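Local coordinates for tyrosinase (Aspergillus oryzae, PDB 3W6Q), which probably oxidises phenols such as tyrosine to quinones at a di-copper centre, as type 3 copper enzymes of the tyrosinase family do, at residues P563-V568 and G609-V614. Numbering follows the deposited sequence.
Sequences PRYVVV and GKRAEV
Tyr-565 meets Arg-611 across a pair of parallel strands, and the two show how a ring can lie against a neighbouring backbone as well as its side chain. One ring face rests on Arg-611, whose CA sits over the ring centre, 3.7 Å above the plane; Tyr-565 CE2 comes within 3.4 Å of Arg-611 N. Tyr-565 CG is wedged between its own backbone N and carbonyl carbon (chi1 63°), which turns the ring across toward the other strand. In one of two modelled conformers, the bent Arg-611 chain brings its guanidinium round so that Tyr-565 CE1 stands over the centre of one face, 3.8 Å from the plane; ring and guanidinium planes are 73° apart. There Arg-611 NH1 is hydrogen-bonded to Val-578 O, which helps to fix the guanidinium against the ring.

The opposite face of the ladder carries Arg-564 and Lys-610, which, in one of two modelled positions of Arg-564, run side by side, with Arg-564 NH1 3.6 Å from Lys-610 CD. Their like charges are then probably eased by a water that accepts from Arg-564 NH2 and, weakly, from Lys-610 NZ. Farther along, Val-566 CG2 packs on Ala-612 CB at 4.0 Å, and its CG1 touches Val-614 CG1.

Three backbone hydrogen bonds set this register: Lys-610 N to Pro-563 O, Tyr-565 N to Lys-610 O, and Ala-612 N to Tyr-565 O, the last nearly straight at 2.9 Å and 172°. The strand ends at Arg-611, and this last bond ties on the loop.

This is plain sheet packing in the tyrosinase C-terminal domain region: strands 604-611 and 563-568 pair in parallel, flanked by antiparallel strands 580-588 and 488-494, which bring Val-582 and Ile-492 against Tyr-565.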
# COMPACT_ATOMS: atom_id res chain seq x y z
N PRO A 563 13.46 -27.96 16.70
CA PRO A 563 12.53 -27.10 15.95
C PRO A 563 11.29 -26.83 16.80
O PRO A 563 10.68 -27.75 17.33
CB PRO A 563 12.15 -27.96 14.74
CG PRO A 563 13.22 -29.02 14.64
CD PRO A 563 13.64 -29.28 16.07
N ARG A 564 10.95 -25.56 16.95
CA ARG A 564 9.74 -25.21 17.68
C ARG A 564 8.74 -24.66 16.68
O ARG A 564 9.11 -23.93 15.76
CB ARG A 564 10.06 -24.20 18.79
CG ARG A 564 11.14 -24.71 19.73
CD ARG A 564 11.39 -23.79 20.91
NE ARG A 564 12.52 -24.28 21.70
CZ ARG A 564 12.44 -25.21 22.65
NH1 ARG A 564 11.27 -25.75 22.95
NH2 ARG A 564 13.53 -25.60 23.29
N TYR A 565 7.47 -25.04 16.84
CA TYR A 565 6.44 -24.59 15.90
C TYR A 565 5.25 -23.93 16.58
O TYR A 565 4.93 -24.23 17.73
CB TYR A 565 5.98 -25.72 14.98
CG TYR A 565 5.32 -26.88 15.69
CD1 TYR A 565 3.95 -26.86 15.97
CD2 TYR A 565 6.05 -28.00 16.06
CE1 TYR A 565 3.34 -27.92 16.63
CE2 TYR A 565 5.44 -29.06 16.71
CZ TYR A 565 4.09 -29.01 16.99
OH TYR A 565 3.47 -30.07 17.64
N VAL A 566 4.62 -23.03 15.85
CA VAL A 566 3.37 -22.42 16.27
C VAL A 566 2.42 -22.48 15.08
O VAL A 566 2.83 -22.22 13.95
CB VAL A 566 3.56 -20.95 16.73
CG1 VAL A 566 2.21 -20.32 17.13
CG2 VAL A 566 4.53 -20.86 17.88
N VAL A 567 1.17 -22.87 15.32
CA VAL A 567 0.15 -22.85 14.28
C VAL A 567 -0.67 -21.58 14.42
O VAL A 567 -1.33 -21.37 15.44
CB VAL A 567 -0.78 -24.07 14.38
CG1 VAL A 567 -1.85 -24.01 13.29
CG2 VAL A 567 0.04 -25.38 14.28
N VAL A 568 -0.64 -20.74 13.40
CA VAL A 568 -1.24 -19.41 13.50
C VAL A 568 -2.52 -19.33 12.67
O VAL A 568 -2.53 -19.74 11.51
CB VAL A 568 -0.22 -18.34 13.04
CG1 VAL A 568 -0.78 -16.94 13.20
CG2 VAL A 568 1.10 -18.49 13.81
N GLY A 609 10.44 -31.92 16.49
CA GLY A 609 9.87 -30.63 16.83
C GLY A 609 8.96 -30.71 18.04
O GLY A 609 8.53 -31.78 18.43
N LYS A 610 8.68 -29.55 18.63
CA LYS A 610 7.71 -29.47 19.71
C LYS A 610 7.03 -28.11 19.66
O LYS A 610 7.65 -27.11 19.28
CB LYS A 610 8.35 -29.71 21.08
CG LYS A 610 9.47 -28.75 21.44
CD LYS A 610 10.08 -29.10 22.82
CE LYS A 610 9.11 -28.81 23.97
NZ LYS A 610 9.74 -28.99 25.32
N ARG A 611 5.75 -28.09 20.00
CA ARG A 611 4.96 -26.86 19.94
C ARG A 611 5.49 -25.83 20.93
O ARG A 611 5.83 -26.17 22.07
CB ARG A 611 3.50 -27.18 20.23
CG ARG A 611 2.52 -26.10 19.79
CD ARG A 611 1.11 -26.41 20.28
NE ARG A 611 0.68 -27.75 19.91
CZ ARG A 611 0.04 -28.06 18.78
NH1 ARG A 611 -0.25 -27.11 17.89
NH2 ARG A 611 -0.31 -29.31 18.55
N ALA A 612 5.58 -24.58 20.50
CA ALA A 612 5.97 -23.51 21.40
C ALA A 612 4.71 -22.83 21.92
O ALA A 612 3.73 -22.66 21.19
CB ALA A 612 6.85 -22.50 20.68
N GLU A 613 4.76 -22.43 23.18
CA GLU A 613 3.67 -21.69 23.81
C GLU A 613 3.80 -20.21 23.52
O GLU A 613 4.90 -19.68 23.36
CB GLU A 613 3.70 -21.91 25.32
CG GLU A 613 3.49 -23.36 25.75
CD GLU A 613 2.02 -23.73 25.86
OE1 GLU A 613 1.66 -24.46 26.81
OE2 GLU A 613 1.22 -23.30 25.00
N VAL A 614 2.66 -19.53 23.44
CA VAL A 614 2.65 -18.10 23.20
C VAL A 614 1.99 -17.39 24.38
O VAL A 614 1.56 -18.04 25.35
CB VAL A 614 1.92 -17.76 21.87
CG1 VAL A 614 2.62 -18.44 20.70
CG2 VAL A 614 0.46 -18.19 21.94
O HOH W 1 12.96 -27.64 25.34
O HOH W 2 8.89 -25.43 22.54
O HOH W 3 0.56 -23.73 17.72